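Local coordinates for bifunctional protein PutA (Bdellovibrio bacteriovorus, PDB 5UR2) that probably oxidises L-proline to L-glutamate in two steps, pairing a flavin-dependent proline dehydrogenase with an NAD+-dependent L-glutamate gamma-semialdehyde dehydrogenase on one chain, at residues B[820-824]-B[825-829]; B[640-644]-B[645-649]; B[379-383]-B[384-388]. All coordinates share one frame; numbering follows the deposited sequence.

Contact 1 (B[820-824]-B[825-829]); sequences GPVVD and KEAYD
Val822 packs against the backbone side of Tyr828 through one methyl, CG2. That branch lies in the cleft between the backbone N and the carbonyl carbon of its own residue, and from there CG2 reaches Tyr828 CA at 3.8 Å and Tyr828 CB at 4.0 Å. CG2 stands off the ring's edge, near its plane, and the phenol end leads away from the loop. Val823 then uses CG1, which touches Ala827 CB at 3.9 Å, so the small alanine sits against both valines.

Asp824 is the N-cap of the helix that follows. With chi1 at 61°, its carboxylate folds back over the first turn, where OD1 accepts from Ala827 N at 2.9 Å, with an N-H...O angle of 166°. The backbone O of the same residue takes the first helical bond, from Tyr828 N at 2.9 Å. OD2 receives a water at 2.8 Å that also donates to Glu826 OE1, so a water giving a hydrogen bond to each stands between two carboxylates that would otherwise probably repel; Gln669 is a further partner of OD2. Within the first turn, Lys825 NZ forms a salt bridge to Asp829 OD2, four residues on, at 2.7 Å.

The loop thus starts helix 825-841 of the aldehyde dehydrogenase part. Arg514, from strand 511-516, holds Val823 O, and the backbone of Val822 is hydrogen-bonded to Phe855.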
loop_
_atom_site.group_PDB
_atom_site.type_symbol
_atom_site.label_atom_id
_atom_site.label_comp_id
_atom_site.label_asym_id
_atom_site.label_seq_id
_atom_site.Cartn_x
_atom_site.Cartn_y
_atom_site.Cartn_z
ATOM N N GLY B 820 -14.822 -34.007 16.407
ATOM C CA GLY B 820 -15.217 -34.146 17.790
ATOM C C GLY B 820 -16.578 -33.527 18.024
ATOM O O GLY B 820 -17.404 -33.457 17.113
ATOM N N PRO B 821 -16.820 -33.019 19.229
ATOM C CA PRO B 821 -18.138 -32.465 19.566
ATOM C C PRO B 821 -18.277 -31.011 19.124
ATOM O O PRO B 821 -17.306 -30.351 18.776
ATOM C CB PRO B 821 -18.170 -32.579 21.097
ATOM C CG PRO B 821 -16.708 -32.281 21.474
ATOM C CD PRO B 821 -15.863 -32.911 20.348
ATOM N N VAL B 822 -19.519 -30.506 19.154
ATOM C CA VAL B 822 -19.725 -29.066 18.977
ATOM C C VAL B 822 -19.547 -28.389 20.335
ATOM O O VAL B 822 -19.347 -29.062 21.348
ATOM C CB VAL B 822 -21.097 -28.724 18.357
ATOM C CG1 VAL B 822 -21.176 -29.199 16.900
ATOM C CG2 VAL B 822 -22.250 -29.283 19.212
ATOM N N VAL B 823 -19.627 -27.057 20.369
ATOM C CA VAL B 823 -18.966 -26.302 21.434
ATOM C C VAL B 823 -19.679 -26.450 22.783
ATOM O O VAL B 823 -19.021 -26.628 23.813
ATOM C CB VAL B 823 -18.816 -24.823 21.022
ATOM C CG1 VAL B 823 -20.171 -24.143 20.903
ATOM C CG2 VAL B 823 -17.981 -24.100 22.038
ATOM N N ASP B 824 -21.016 -26.392 22.816
ATOM C CA ASP B 824 -21.733 -26.404 24.094
ATOM C C ASP B 824 -23.153 -26.934 23.892
ATOM O O ASP B 824 -23.584 -27.218 22.770
ATOM C CB ASP B 824 -21.730 -25.013 24.772
ATOM C CG ASP B 824 -22.415 -23.915 23.930
ATOM O OD1 ASP B 824 -23.140 -24.223 22.951
ATOM O OD2 ASP B 824 -22.224 -22.720 24.266
ATOM N N LYS B 825 -23.884 -27.067 25.006
ATOM C CA LYS B 825 -25.195 -27.712 24.957
ATOM C C LYS B 825 -26.194 -26.896 24.133
ATOM O O LYS B 825 -27.020 -27.465 23.410
ATOM C CB LYS B 825 -25.709 -27.958 26.375
ATOM C CG LYS B 825 -26.964 -28.842 26.425
ATOM C CD LYS B 825 -27.375 -29.149 27.837
ATOM C CE LYS B 825 -28.621 -30.042 27.870
ATOM N NZ LYS B 825 -29.771 -29.530 27.056
ATOM N N GLU B 826 -26.133 -25.565 24.230
ATOM C CA GLU B 826 -26.981 -24.714 23.398
ATOM C C GLU B 826 -26.769 -24.992 21.910
ATOM O O GLU B 826 -27.729 -25.149 21.152
ATOM C CB GLU B 826 -26.713 -23.240 23.699
ATOM C CG GLU B 826 -27.547 -22.315 22.825
ATOM C CD GLU B 826 -27.213 -20.841 22.993
ATOM O OE1 GLU B 826 -26.437 -20.500 23.905
ATOM O OE2 GLU B 826 -27.717 -20.027 22.186
ATOM N N ALA B 827 -25.514 -25.018 21.464
ATOM C CA ALA B 827 -25.260 -25.299 20.055
ATOM C C ALA B 827 -25.726 -26.702 19.690
ATOM O O ALA B 827 -26.366 -26.905 18.653
ATOM C CB ALA B 827 -23.770 -25.129 19.745
ATOM N N TYR B 828 -25.432 -27.675 20.550
ATOM C CA TYR B 828 -25.879 -29.042 20.323
ATOM C C TYR B 828 -27.390 -29.101 20.116
ATOM O O TYR B 828 -27.869 -29.632 19.110
ATOM C CB TYR B 828 -25.458 -29.914 21.506
ATOM C CG TYR B 828 -25.876 -31.376 21.405
ATOM C CD1 TYR B 828 -25.100 -32.293 20.696
ATOM C CD2 TYR B 828 -27.042 -31.832 22.013
ATOM C CE1 TYR B 828 -25.466 -33.618 20.608
ATOM C CE2 TYR B 828 -27.422 -33.166 21.927
ATOM C CZ TYR B 828 -26.625 -34.048 21.214
ATOM O OH TYR B 828 -26.974 -35.367 21.105
ATOM N N ASP B 829 -28.160 -28.555 21.064
ATOM C CA ASP B 829 -29.618 -28.619 20.953
ATOM C C ASP B 829 -30.120 -27.859 19.733
ATOM O O ASP B 829 -31.062 -28.298 19.063
ATOM C CB ASP B 829 -30.280 -28.097 22.231
ATOM C CG ASP B 829 -30.075 -29.035 23.421
ATOM O OD1 ASP B 829 -29.859 -30.240 23.220
ATOM O OD2 ASP B 829 -30.110 -28.571 24.563
HETATM O O HOH W 1 -24.276 -21.355 25.562
#

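Contact 2 (B[640-644]-B[645-649]); sequences PWNFP and LAILA
The Pro-Trp-Asn-Phe-Pro signature of aldehyde dehydrogenases forms the turn between a Rossmann-fold strand and its helix, and here Phe643 and Pro640 close on Ile647 in the first helical turn. Ile647 lies between them. CG2, anti to the backbone N, crosses Pro640 at about a right angle and meets CD at 3.6 Å. CG1 meets Phe643 CB at 3.7 Å, and its extended chain (chi2 -178°) carries CD1 to within 3.8 Å of the same CB, where CD1 also brushes Pro640 CG at 4.1 Å. The phenyl ring itself leads away from the helix and makes a cation-pi contact with Lys585.

Phe643 O receives a weak bond from Ile647 N at 3.3 Å. A water adds a second donor to Phe643 O, at 3.1 Å, and ties it to Pro640 O, to which it also donates, and to Leu648 N, from which it accepts weakly.

Asn642 hydrogen-bonds through ND2 to Gln778 O, and its side chain comes within about 5 Å of that of Cys780, the predicted nucleophile. This is consistent with the oxyanion-hole asparagine of related enzymes.

The turn joins strand 623-638 to helix 646-657. Asp593 of helix 587-611 takes the N-H groups of Leu645 and Ala646, while Leu645 and Leu648 pack on helix 671-684 and Pro644 touches helix 572-583.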
loop_
_atom_site.group_PDB
_atom_site.type_symbol
_atom_site.label_atom_id
_atom_site.label_comp_id
_atom_site.label_asym_id
_atom_site.label_seq_id
_atom_site.Cartn_x
_atom_site.Cartn_y
_atom_site.Cartn_z
ATOM N N PRO B 640 -14.286 -14.727 19.179
ATOM C CA PRO B 640 -15.107 -15.947 19.201
ATOM C C PRO B 640 -14.389 -17.114 19.866
ATOM O O PRO B 640 -13.251 -16.971 20.329
ATOM C CB PRO B 640 -15.353 -16.216 17.715
ATOM C CG PRO B 640 -14.049 -15.797 17.091
ATOM C CD PRO B 640 -13.577 -14.567 17.902
ATOM N N TRP B 641 -15.062 -18.267 19.941
ATOM C CA TRP B 641 -14.491 -19.466 20.545
ATOM C C TRP B 641 -13.948 -20.464 19.529
ATOM O O TRP B 641 -13.214 -21.376 19.925
ATOM C CB TRP B 641 -15.537 -20.174 21.425
ATOM C CG TRP B 641 -16.854 -20.321 20.731
ATOM C CD1 TRP B 641 -17.946 -19.497 20.844
ATOM C CD2 TRP B 641 -17.211 -21.335 19.775
ATOM N NE1 TRP B 641 -18.967 -19.950 20.030
ATOM C CE2 TRP B 641 -18.536 -21.066 19.355
ATOM C CE3 TRP B 641 -16.536 -22.433 19.223
ATOM C CZ2 TRP B 641 -19.193 -21.856 18.416
ATOM C CZ3 TRP B 641 -17.188 -23.221 18.295
ATOM C CH2 TRP B 641 -18.507 -22.927 17.897
ATOM N N ASN B 642 -14.305 -20.351 18.241
ATOM C CA ASN B 642 -14.017 -21.464 17.331
ATOM C C ASN B 642 -12.567 -21.494 16.858
ATOM O O ASN B 642 -12.073 -22.560 16.476
ATOM C CB ASN B 642 -14.973 -21.456 16.142
ATOM C CG ASN B 642 -14.742 -20.300 15.207
ATOM O OD1 ASN B 642 -14.342 -19.212 15.620
ATOM N ND2 ASN B 642 -15.031 -20.519 13.929
ATOM N N PHE B 643 -11.879 -20.353 16.822
ATOM C CA PHE B 643 -10.423 -20.311 16.671
ATOM C C PHE B 643 -9.914 -19.588 17.910
ATOM O O PHE B 643 -9.568 -18.399 17.848
ATOM C CB PHE B 643 -9.984 -19.632 15.375
ATOM C CG PHE B 643 -10.245 -20.459 14.149
ATOM C CD1 PHE B 643 -11.495 -20.460 13.554
ATOM C CD2 PHE B 643 -9.242 -21.245 13.601
ATOM C CE1 PHE B 643 -11.751 -21.236 12.426
ATOM C CE2 PHE B 643 -9.483 -22.023 12.468
ATOM C CZ PHE B 643 -10.753 -22.019 11.887
ATOM N N PRO B 644 -9.849 -20.285 19.047
ATOM C CA PRO B 644 -9.851 -19.588 20.347
ATOM C C PRO B 644 -8.567 -18.844 20.673
ATOM O O PRO B 644 -8.625 -17.904 21.471
ATOM C CB PRO B 644 -10.134 -20.717 21.350
ATOM C CG PRO B 644 -9.655 -21.964 20.662
ATOM C CD PRO B 644 -9.897 -21.753 19.190
ATOM N N LEU B 645 -7.419 -19.209 20.095
ATOM C CA LEU B 645 -6.209 -18.407 20.285
ATOM C C LEU B 645 -5.922 -17.509 19.091
ATOM O O LEU B 645 -5.577 -16.334 19.276
ATOM C CB LEU B 645 -4.980 -19.298 20.549
ATOM C CG LEU B 645 -3.638 -18.636 20.923
ATOM C CD1 LEU B 645 -3.714 -18.007 22.332
ATOM C CD2 LEU B 645 -2.455 -19.586 20.815
ATOM N N ALA B 646 -6.087 -18.038 17.871
ATOM C CA ALA B 646 -5.615 -17.354 16.669
ATOM C C ALA B 646 -6.370 -16.046 16.426
ATOM O O ALA B 646 -5.756 -14.985 16.280
ATOM C CB ALA B 646 -5.716 -18.288 15.454
ATOM N N ILE B 647 -7.703 -16.097 16.355
ATOM C CA ILE B 647 -8.458 -14.894 16.009
ATOM C C ILE B 647 -8.311 -13.840 17.108
ATOM O O ILE B 647 -7.996 -12.676 16.840
ATOM C CB ILE B 647 -9.928 -15.245 15.726
ATOM C CG1 ILE B 647 -10.012 -16.035 14.407
ATOM C CG2 ILE B 647 -10.775 -13.968 15.690
ATOM C CD1 ILE B 647 -11.435 -16.420 13.940
ATOM N N LEU B 648 -8.490 -14.254 18.360
ATOM C CA LEU B 648 -8.245 -13.380 19.497
ATOM C C LEU B 648 -6.842 -12.770 19.441
ATOM O O LEU B 648 -6.679 -11.554 19.588
ATOM C CB LEU B 648 -8.453 -14.170 20.797
ATOM C CG LEU B 648 -8.094 -13.445 22.094
ATOM C CD1 LEU B 648 -8.985 -12.224 22.310
ATOM C CD2 LEU B 648 -8.132 -14.392 23.285
ATOM N N ALA B 649 -5.813 -13.595 19.207
ATOM C CA ALA B 649 -4.446 -13.054 19.164
ATOM C C ALA B 649 -4.247 -12.076 18.004
ATOM O O ALA B 649 -3.569 -11.049 18.154
ATOM C CB ALA B 649 -3.423 -14.181 19.073
HETATM O O HOH W 2 -10.927 -15.996 19.215
#

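Contact 3 (B[379-383]-B[384-388]); sequences FQMLY and GMAEP. With P5F (N-propargylglycine-modified flavin adenine dinucleotide), chain F.
Tyr383 and Gly384 are the corner residues of a type II beta turn that runs from Leu382 to Met385. Gly384 has a positive phi of 81°, as the third residue of a type II turn requires. The side chain of Tyr383 leaves the turn, yet its root stays close: CB and CG each lie 3.4 Å from Gly384 N.

Met385 closes the turn, its N donating to Leu382 O at 3.1 Å, from above the carbonyl plane rather than along a lone pair. Its side chain starts toward Leu382, with CG 4.0 Å from Leu382 CB, then bends at chi2 and chi3 and leads off toward helix 409-423. One residue before the turn, Met381 stretches out in full to set SD 4.1 Å from Ala386 CB, at the N-cap of helix 387-395.

The Leu382 side chain also meets the flavin. CD2 sits over the face of the dimethylbenzene ring, 3.5 Å from C8 of the modified cofactor, and Met381 CA approaches methyl C8M at 3.5 Å.

The contacts to the flavin ring are thus apolar, while the polar group next to them is tied into the turn. Leu382 O also accepts from Lys390, which salt-bridges Glu387, so the carbonyl of the residue that touches the ring is held by two donors, Met385 N and Lys390 NZ, consistent with a defined end to this barrel strand.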
loop_
_atom_site.group_PDB
_atom_site.type_symbol
_atom_site.label_atom_id
_atom_site.label_comp_id
_atom_site.label_asym_id
_atom_site.label_seq_id
_atom_site.Cartn_x
_atom_site.Cartn_y
_atom_site.Cartn_z
ATOM N N PHE B 379 16.342 -57.148 -13.195
ATOM C CA PHE B 379 16.135 -55.783 -13.627
ATOM C C PHE B 379 14.660 -55.565 -13.937
ATOM O O PHE B 379 13.947 -56.495 -14.334
ATOM C CB PHE B 379 17.032 -55.465 -14.829
ATOM C CG PHE B 379 18.489 -55.400 -14.474
ATOM C CD1 PHE B 379 18.989 -54.309 -13.777
ATOM C CD2 PHE B 379 19.354 -56.425 -14.818
ATOM C CE1 PHE B 379 20.326 -54.242 -13.423
ATOM C CE2 PHE B 379 20.705 -56.368 -14.476
ATOM C CZ PHE B 379 21.189 -55.273 -13.778
ATOM N N GLN B 380 14.191 -54.334 -13.725
ATOM C CA GLN B 380 12.772 -54.044 -13.894
ATOM C C GLN B 380 12.584 -52.723 -14.618
ATOM O O GLN B 380 13.334 -51.765 -14.401
ATOM C CB GLN B 380 12.038 -54.044 -12.536
ATOM C CG GLN B 380 12.151 -55.372 -11.771
ATOM C CD GLN B 380 11.305 -55.424 -10.493
ATOM O OE1 GLN B 380 10.519 -54.517 -10.220
ATOM N NE2 GLN B 380 11.460 -56.496 -9.716
ATOM N N MET B 381 11.595 -52.703 -15.513
ATOM C CA MET B 381 11.249 -51.534 -16.304
ATOM C C MET B 381 9.743 -51.496 -16.495
ATOM O O MET B 381 9.065 -52.519 -16.412
ATOM C CB MET B 381 11.917 -51.555 -17.680
ATOM C CG MET B 381 13.417 -51.479 -17.666
ATOM S SD MET B 381 14.040 -51.465 -19.355
ATOM C CE MET B 381 15.793 -51.588 -19.031
ATOM N N LEU B 382 9.226 -50.309 -16.801
ATOM C CA LEU B 382 7.797 -50.154 -17.015
ATOM C C LEU B 382 7.401 -50.718 -18.375
ATOM O O LEU B 382 8.149 -50.606 -19.354
ATOM C CB LEU B 382 7.393 -48.687 -16.918
ATOM C CG LEU B 382 7.717 -47.919 -15.639
ATOM C CD1 LEU B 382 7.234 -46.508 -15.819
ATOM C CD2 LEU B 382 7.071 -48.535 -14.405
ATOM N N TYR B 383 6.226 -51.349 -18.427
ATOM C CA TYR B 383 5.673 -51.802 -19.702
ATOM C C TYR B 383 5.593 -50.646 -20.702
ATOM O O TYR B 383 5.199 -49.528 -20.351
ATOM C CB TYR B 383 4.293 -52.434 -19.464
ATOM C CG TYR B 383 3.513 -52.781 -20.713
ATOM C CD1 TYR B 383 3.789 -53.933 -21.452
ATOM C CD2 TYR B 383 2.484 -51.950 -21.146
ATOM C CE1 TYR B 383 3.062 -54.237 -22.598
ATOM C CE2 TYR B 383 1.756 -52.239 -22.284
ATOM C CZ TYR B 383 2.048 -53.378 -23.004
ATOM O OH TYR B 383 1.305 -53.634 -24.120
ATOM N N GLY B 384 6.028 -50.907 -21.942
ATOM C CA GLY B 384 5.992 -49.913 -22.999
ATOM C C GLY B 384 7.120 -48.893 -22.997
ATOM O O GLY B 384 7.211 -48.103 -23.943
ATOM N N MET B 385 7.978 -48.883 -21.982
ATOM C CA MET B 385 9.073 -47.928 -21.857
ATOM C C MET B 385 10.379 -48.585 -22.270
ATOM O O MET B 385 10.597 -49.770 -22.003
ATOM C CB MET B 385 9.211 -47.410 -20.420
ATOM C CG MET B 385 8.246 -46.331 -20.039
ATOM S SD MET B 385 8.465 -44.892 -21.090
ATOM C CE MET B 385 10.088 -44.420 -20.580
ATOM N N ALA B 386 11.244 -47.814 -22.932
ATOM C CA ALA B 386 12.640 -48.207 -23.139
ATOM C C ALA B 386 12.757 -49.541 -23.867
ATOM O O ALA B 386 13.609 -50.371 -23.542
ATOM C CB ALA B 386 13.401 -48.263 -21.810
ATOM N N GLU B 387 11.901 -49.746 -24.865
ATOM C CA GLU B 387 11.934 -50.971 -25.669
ATOM C C GLU B 387 13.321 -51.344 -26.189
ATOM O O GLU B 387 13.696 -52.526 -26.084
ATOM C CB GLU B 387 10.937 -50.830 -26.830
ATOM C CG GLU B 387 9.507 -51.099 -26.411
ATOM C CD GLU B 387 9.389 -52.375 -25.604
ATOM O OE1 GLU B 387 9.835 -53.426 -26.123
ATOM O OE2 GLU B 387 8.880 -52.321 -24.454
ATOM N N PRO B 388 14.115 -50.433 -26.762
ATOM C CA PRO B 388 15.434 -50.867 -27.253
ATOM C C PRO B 388 16.361 -51.310 -26.137
ATOM O O PRO B 388 17.138 -52.257 -26.316
ATOM C CB PRO B 388 15.977 -49.620 -27.970
ATOM C CG PRO B 388 14.816 -48.721 -28.145
ATOM C CD PRO B 388 13.903 -48.996 -26.999
HETATM P PA P5F F . 16.375 -41.556 -14.619
HETATM O O1A P5F F . 17.857 -42.062 -14.598
HETATM O O2A P5F F . 16.022 -40.555 -15.603
HETATM O O5B P5F F . 15.915 -40.875 -13.359
HETATM C C5B P5F F . 14.782 -40.022 -13.246
HETATM C C4B P5F F . 14.467 -39.831 -11.755
HETATM O O4B P5F F . 15.382 -38.995 -11.087
HETATM C C3B P5F F . 13.126 -39.246 -11.416
HETATM O O3B P5F F . 12.104 -40.161 -11.522
HETATM C C2B P5F F . 13.324 -38.780 -10.030
HETATM O O2B P5F F . 13.185 -39.853 -9.163
HETATM C C1B P5F F . 14.742 -38.335 -10.030
HETATM N N9A P5F F . 14.922 -36.919 -10.222
HETATM C C8A P5F F . 14.489 -36.139 -11.287
HETATM N N7A P5F F . 14.887 -34.878 -11.081
HETATM C C5A P5F F . 15.604 -34.790 -9.886
HETATM C C6A P5F F . 16.220 -33.762 -9.176
HETATM N N6A P5F F . 16.221 -32.419 -9.682
HETATM N N1A P5F F . 16.828 -34.013 -8.000
HETATM C C2A P5F F . 16.860 -35.261 -7.485
HETATM N N3A P5F F . 16.240 -36.282 -8.143
HETATM C C4A P5F F . 15.624 -36.093 -9.317
HETATM N N1 P5F F . 8.571 -44.992 -8.002
HETATM C C2 P5F F . 8.148 -44.855 -6.629
HETATM O O2 P5F F . 8.416 -43.670 -5.981
HETATM N N3 P5F F . 7.476 -45.924 -5.952
HETATM C C4 P5F F . 7.190 -47.156 -6.590
HETATM O O4 P5F F . 6.529 -48.158 -5.869
HETATM C C4X P5F F . 7.627 -47.299 -8.042
HETATM N N5 P5F F . 7.266 -48.469 -8.840
HETATM C C5X P5F F . 8.087 -48.709 -10.043
HETATM C C6 P5F F . 8.198 -50.090 -10.606
HETATM C C7 P5F F . 9.054 -50.338 -11.708
HETATM C C7M P5F F . 9.157 -51.740 -12.267
HETATM C C8 P5F F . 9.815 -49.278 -12.286
HETATM C C8M P5F F . 10.739 -49.505 -13.455
HETATM C C9 P5F F . 9.719 -47.969 -11.757
HETATM C C9A P5F F . 8.819 -47.698 -10.601
HETATM N N10 P5F F . 8.738 -46.347 -10.042
HETATM C C10 P5F F . 8.285 -46.239 -8.684
HETATM C "C1'" P5F F . 9.273 -45.153 -10.743
HETATM C "C2'" P5F F . 10.776 -44.971 -10.529
HETATM O "O2'" P5F F . 10.993 -44.634 -9.212
HETATM C "C3'" P5F F . 11.434 -43.926 -11.432
HETATM O "O3'" P5F F . 10.873 -42.697 -11.160
HETATM C "C4'" P5F F . 11.288 -44.180 -12.925
HETATM O "O4'" P5F F . 11.188 -45.552 -13.099
HETATM C "C5'" P5F F . 12.364 -43.529 -13.816
HETATM O "O5'" P5F F . 13.667 -43.581 -13.270
HETATM P P P5F F . 15.023 -43.898 -14.102
HETATM O O1P P5F F . 16.219 -44.576 -13.331
HETATM O O2P P5F F . 14.418 -44.663 -15.339
HETATM O O3P P5F F . 15.270 -42.502 -14.931
HETATM C C21 P5F F . 4.705 -47.937 -8.876
HETATM C C22 P5F F . 5.999 -48.319 -8.829
HETATM C C23 P5F F . 3.875 -47.757 -7.593
#

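How the contacts relate
Contacts 1 and 2 belong to the aldehyde dehydrogenase part, with centres about 17 Å apart, and they touch directly: Val823 CG1 of contact 1 packs on Trp641 CZ2 of contact 2 at 3.5 Å. Contact 2 is the one near the predicted catalytic residues, since Ile647 lies about 5 Å from Glu746, between side chains. Contact 1 stands away from that site. Contact 3 lies in the proline dehydrogenase barrel, on the opposite side of the chain's centre, beside the N-propargylglycine-modified flavin. Its centre is about 58 Å from that of contact 1 and about 55 Å from that of contact 2; the latter separation matches two distinct active sites on one chain.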